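Local coordinates for protein exopolyphosphatase (Cytophaga hutchinsonii, PDB 3MDQ) that probably hydrolyses inorganic polyphosphate from the chain end, releasing orthophosphate, as an exopolyphosphatase of the Ppx/GppA family with an actin-like ATPase fold, at residues Val8-Met11 and Phe16-Leu19; Leu31-Ser36 and Ser298-Val303. One frame throughout, in Å; residues are numbered along the deposited sequence. Where two conformers were deposited one is given.

Contact 1: residues Val8-Met11 and Phe16-Leu19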
loop_
_atom_site.group_PDB
_atom_site.type_symbol
_atom_site.label_atom_id
_atom_site.label_comp_id
_atom_site.label_asym_id
_atom_site.label_seq_id
_atom_site.Cartn_x
_atom_site.Cartn_y
_atom_site.Cartn_z
ATOM N N VAL A 8 4.325 14.812 -3.874
ATOM C CA VAL A 8 3.236 14.054 -3.289
ATOM C C VAL A 8 3.772 13.337 -2.063
ATOM O O VAL A 8 4.811 12.685 -2.132
ATOM C CB VAL A 8 2.659 13.000 -4.277
ATOM C CG1 VAL A 8 1.536 12.213 -3.615
ATOM C CG2 VAL A 8 2.147 13.658 -5.556
ATOM N N ILE A 9 3.043 13.454 -0.947
ATOM C CA ILE A 9 3.331 12.726 0.293
ATOM C C ILE A 9 2.136 11.787 0.559
ATOM O O ILE A 9 0.985 12.218 0.571
ATOM C CB ILE A 9 3.547 13.652 1.506
ATOM C CG1 ILE A 9 4.759 14.543 1.282
ATOM C CG2 ILE A 9 3.660 12.816 2.818
ATOM C CD1 ILE A 9 4.888 15.737 2.249
ATOM N N ASP A 10 2.447 10.516 0.769
ATOM C CA ASP A 10 1.487 9.493 1.187
ATOM C C ASP A 10 1.787 9.224 2.636
ATOM O O ASP A 10 2.818 8.606 2.964
ATOM C CB ASP A 10 1.681 8.231 0.300
ATOM C CG ASP A 10 0.916 7.025 0.760
ATOM O OD1 ASP A 10 0.135 7.057 1.742
ATOM O OD2 ASP A 10 1.123 5.978 0.105
HETATM N N MSE A 11 0.864 9.619 3.508
HETATM C CA MSE A 11 1.014 9.357 4.964
HETATM C C MSE A 11 0.384 8.030 5.312
HETATM O O MSE A 11 -0.696 7.985 5.868
HETATM C CB MSE A 11 0.369 10.455 5.797
HETATM C CG MSE A 11 1.057 11.760 5.630
HETATM SE SE MSE A 11 0.133 13.232 6.546
HETATM C CE MSE A 11 0.240 12.600 8.373
ATOM N N PHE A 16 5.669 6.345 5.440
ATOM C CA PHE A 16 5.347 7.573 4.718
ATOM C C PHE A 16 6.215 7.599 3.471
ATOM O O PHE A 16 7.365 7.215 3.532
ATOM C CB PHE A 16 5.675 8.849 5.538
ATOM C CG PHE A 16 4.682 9.210 6.617
ATOM C CD1 PHE A 16 3.765 8.321 7.105
ATOM C CD2 PHE A 16 4.702 10.467 7.213
ATOM C CE1 PHE A 16 2.857 8.679 8.088
ATOM C CE2 PHE A 16 3.819 10.798 8.219
ATOM C CZ PHE A 16 2.899 9.885 8.669
ATOM N N HIS A 17 5.649 8.101 2.371
ATOM C CA HIS A 17 6.366 8.192 1.091
ATOM C C HIS A 17 6.374 9.597 0.584
ATOM O O HIS A 17 5.372 10.330 0.719
ATOM C CB HIS A 17 5.677 7.318 0.035
ATOM C CG HIS A 17 5.666 5.869 0.383
ATOM N ND1 HIS A 17 6.684 5.013 0.014
ATOM C CD2 HIS A 17 4.791 5.131 1.106
ATOM C CE1 HIS A 17 6.418 3.799 0.488
ATOM N NE2 HIS A 17 5.277 3.843 1.148
ATOM N N LEU A 18 7.475 9.973 -0.068
ATOM C CA LEU A 18 7.635 11.247 -0.719
ATOM C C LEU A 18 8.061 10.996 -2.168
ATOM O O LEU A 18 9.066 10.375 -2.411
ATOM C CB LEU A 18 8.710 12.113 -0.048
ATOM C CG LEU A 18 9.088 13.414 -0.759
ATOM C CD1 LEU A 18 7.920 14.446 -0.889
ATOM C CD2 LEU A 18 10.276 14.063 0.001
ATOM N N LEU A 19 7.261 11.502 -3.096
ATOM C CA LEU A 19 7.563 11.452 -4.515
ATOM C C LEU A 19 7.630 12.866 -5.085
ATOM O O LEU A 19 6.669 13.628 -4.962
ATOM C CB LEU A 19 6.475 10.689 -5.252
ATOM C CG LEU A 19 6.627 10.547 -6.772
ATOM C CD1 LEU A 19 7.776 9.644 -7.108
ATOM C CD2 LEU A 19 5.306 9.947 -7.376
#
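Met11 and Phe16 pack closely where strands 5-11 and 15-24 pair as an antiparallel beta hairpin, the opening hairpin of the N-terminal sheet in this actin-like ATPase fold. In this superfamily the turn of that hairpin commonly serves as a phosphate-binding loop. Phe16 turns CG anti to its own carbonyl carbon (chi1 -78°), which swings the ring across to the partner strand: Met11 CA sits over one face, 3.9 Å from the ring centroid, as a CH-pi contact. The selenomethionine side chain lies alongside the ring and folds its CE against CZ of Phe16 at 3.8 Å, while SE approaches obliquely as a Met-aromatic contact. On the same face of the sheet Ile9 CG1 meets Leu18 CD1, also at 3.8 Å, with the two side chains crossing at a slant. This is the tight, greasy side: helix 52-71 closes over Phe16 and Leu18, and helix 91-102 over Met11.

Four backbone bonds hold the strands together. The Val8–Leu19 pair has the straighter ones, Leu19 N giving its hydrogen to Val8 O at 176°; those between Asp10 and His17 are more bent.

The other face carries Val8, Asp10, His17 and Leu19. Helix 299-309 covers part of it, with Lys300 against both Val8 and His17, but Asp10 and His17 remain partly open to solvent. Their side chains run side by side in the same direction and touch at few atoms, unlike the many Met11–Phe16 contacts on the other face. The carboxylate and imidazole planes are 33° apart, and the polar ends do not meet: Asp10 OD2 stands 4.8 Å from His17 NE2, with His17 CD2 the nearer ring atom at 3.9 Å.

Contact 2: residues Leu31-Ser36 and Ser298-Val303. With SO4 (sulfate ion), chain F.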
loop_
_atom_site.group_PDB
_atom_site.type_symbol
_atom_site.label_atom_id
_atom_site.label_comp_id
_atom_site.label_asym_id
_atom_site.label_seq_id
_atom_site.Cartn_x
_atom_site.Cartn_y
_atom_site.Cartn_z
ATOM N N LEU A 31 12.422 12.828 -9.624
ATOM C CA LEU A 31 13.560 13.414 -8.927
ATOM C C LEU A 31 13.839 12.757 -7.585
ATOM O O LEU A 31 14.996 12.603 -7.215
ATOM C CB LEU A 31 13.306 14.913 -8.730
ATOM C CG LEU A 31 13.115 15.795 -9.955
ATOM C CD1 LEU A 31 12.985 17.227 -9.507
ATOM C CD2 LEU A 31 14.269 15.645 -10.940
ATOM N N VAL A 32 12.792 12.468 -6.798
ATOM C CA VAL A 32 12.926 11.877 -5.461
ATOM C C VAL A 32 11.824 10.834 -5.286
ATOM O O VAL A 32 10.673 11.085 -5.646
ATOM C CB VAL A 32 12.729 12.953 -4.351
ATOM C CG1 VAL A 32 12.743 12.318 -2.941
ATOM C CG2 VAL A 32 13.784 14.066 -4.464
ATOM N N ASN A 33 12.193 9.665 -4.756
ATOM C CA ASN A 33 11.259 8.664 -4.328
ATOM C C ASN A 33 11.839 8.125 -3.017
ATOM O O ASN A 33 12.764 7.330 -3.046
ATOM C CB ASN A 33 11.110 7.589 -5.389
ATOM C CG ASN A 33 10.036 6.577 -5.040
ATOM O OD1 ASN A 33 9.619 6.474 -3.897
ATOM N ND2 ASN A 33 9.566 5.844 -6.038
ATOM N N GLU A 34 11.285 8.591 -1.892
ATOM C CA GLU A 34 11.850 8.421 -0.549
ATOM C C GLU A 34 10.787 7.768 0.330
ATOM O O GLU A 34 9.611 8.029 0.134
ATOM C CB GLU A 34 12.171 9.814 0.020
ATOM C CG GLU A 34 12.832 9.844 1.372
ATOM C CD GLU A 34 14.240 10.362 1.298
ATOM O OE1 GLU A 34 14.647 10.787 0.196
ATOM O OE2 GLU A 34 14.933 10.357 2.335
ATOM N N LYS A 35 11.189 6.925 1.284
ATOM C CA LYS A 35 10.267 6.411 2.272
ATOM C C LYS A 35 10.844 6.577 3.671
ATOM O O LYS A 35 12.063 6.691 3.867
ATOM C CB LYS A 35 9.953 4.939 2.042
ATOM C CG LYS A 35 11.135 4.016 2.242
ATOM C CD LYS A 35 10.752 2.536 1.941
ATOM C CE LYS A 35 12.007 1.716 1.604
ATOM N NZ LYS A 35 11.700 0.490 0.828
ATOM N N SER A 36 9.949 6.549 4.646
ATOM C CA SER A 36 10.350 6.654 6.034
ATOM C C SER A 36 9.361 5.875 6.862
ATOM O O SER A 36 8.137 6.050 6.713
ATOM C CB SER A 36 10.339 8.142 6.401
ATOM O OG SER A 36 10.558 8.365 7.793
ATOM N N SER A 298 1.548 2.939 -6.829
ATOM C CA SER A 298 0.457 2.804 -5.897
ATOM C C SER A 298 -0.129 4.222 -5.655
ATOM O O SER A 298 -0.203 5.021 -6.575
ATOM C CB SER A 298 0.897 2.090 -4.624
ATOM O OG SER A 298 1.915 2.771 -3.939
ATOM N N LEU A 299 -0.593 4.508 -4.445
ATOM C CA LEU A 299 -1.308 5.751 -4.207
ATOM C C LEU A 299 -0.583 7.014 -4.663
ATOM O O LEU A 299 -1.188 7.862 -5.310
ATOM C CB LEU A 299 -1.685 5.899 -2.715
ATOM C CG LEU A 299 -2.376 7.194 -2.311
ATOM C CD1 LEU A 299 -3.720 7.329 -2.994
ATOM C CD2 LEU A 299 -2.540 7.189 -0.768
ATOM N N LYS A 300 0.693 7.156 -4.317
ATOM C CA LYS A 300 1.393 8.412 -4.603
ATOM C C LYS A 300 1.456 8.695 -6.115
ATOM O O LYS A 300 1.268 9.829 -6.559
ATOM C CB LYS A 300 2.785 8.431 -3.961
ATOM C CG LYS A 300 3.795 7.448 -4.502
ATOM C CD LYS A 300 5.004 7.196 -3.560
ATOM C CE LYS A 300 6.112 6.257 -4.206
ATOM N NZ LYS A 300 5.525 4.958 -4.500
ATOM N N GLU A 301 1.685 7.641 -6.893
ATOM C CA GLU A 301 1.653 7.771 -8.338
ATOM C C GLU A 301 0.245 8.031 -8.868
ATOM O O GLU A 301 0.064 8.794 -9.797
ATOM C CB GLU A 301 2.254 6.574 -9.055
ATOM C CG GLU A 301 3.772 6.462 -8.899
ATOM C CD GLU A 301 4.248 5.788 -7.643
ATOM O OE1 GLU A 301 3.458 5.158 -6.890
ATOM O OE2 GLU A 301 5.501 5.883 -7.387
ATOM N N GLY A 302 -0.759 7.404 -8.270
ATOM C CA GLY A 302 -2.109 7.713 -8.663
ATOM C C GLY A 302 -2.506 9.140 -8.427
ATOM O O GLY A 302 -3.230 9.725 -9.226
ATOM N N VAL A 303 -2.053 9.700 -7.313
ATOM C CA VAL A 303 -2.259 11.126 -7.027
ATOM C C VAL A 303 -1.594 11.997 -8.107
ATOM O O VAL A 303 -2.214 12.920 -8.668
ATOM C CB VAL A 303 -1.772 11.470 -5.600
ATOM C CG1 VAL A 303 -1.678 12.981 -5.392
ATOM C CG2 VAL A 303 -2.671 10.812 -4.548
HETATM S S SO4 F . 8.469 0.075 -0.558
HETATM O O1 SO4 F . 9.192 -0.262 0.673
HETATM O O2 SO4 F . 7.167 0.624 -0.196
HETATM O O3 SO4 F . 8.309 -1.146 -1.341
HETATM O O4 SO4 F . 9.224 1.072 -1.324
HETATM O O HOH W 1 7.992 3.262 -4.385
HETATM O O HOH W 2 7.133 3.814 -7.115
#
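With CG turned opposite the backbone N (chi1 -175°), Asn33 sends its amide out toward helix 299-309, where Lys300 comes to meet it from the first turn. The lysine starts with CG in the crowded position between N and the carbonyl carbon (chi1 67°), runs extended to CE, then bends at its last torsion (chi4 -61°). The first three torsions carry CE to the amide; the final bend turns NZ back toward Glu301. The two side chains cross at about a right angle, and the direct touch is small: Lys300 CE lies 3.5 Å from Asn33 OD1.

Water does much of the joining. One molecule accepts from Lys300 NZ at 3.0 Å and takes a weak, longer bond from Asn33 ND2; a second, also weakly bound to ND2, donates to Glu301 OE2 at 2.6 Å. Glu301 OE2 receives Lys300 NZ on its syn lone pair, a salt bridge of 3.0 Å, with a weaker bond from NZ to OE1. Glu301 OE1 in turn accepts a hydrogen bond from the backbone N of Ser298, the N-cap residue of helix 299-309 (2.9 Å). Without the ammonium, as with an alanine at Lys300, Glu301 would probably lose its charged mate, one water its donor, and a gap would be likely to open beside Asn33. The edge strand 27-37 thus meets helix 299-309 through a hydrated polar seam in which the helix supplies both charges; the ion pair is likely to fix the Glu301 carboxylate, and the two waters extend its reach to a neutral amide.

In the fold
Strand 15-24 is the shared element: contact 1 pairs it with strand 5-11, and on its other side it hydrogen-bonds to the 31-36 strand of contact 2, Phe16 N to Ser36 O at 2.8 Å and Leu18 O to Glu34 N at 2.9 Å. The centres of the two contacts lie about 5 Å apart. Helix 299-309 bridges them directly, with His17 CB 3.7 Å from Lys300 CD. The same face borders a sulfate, probably from the crystallisation liquor, that Lys35 NZ binds at 2.6 Å through O1; His17 CE1 lies 3.3 Å from its O2, and Arg269 of helix 267-286 also holds it. Such an anion pocket is consistent with a phosphate-handling enzyme.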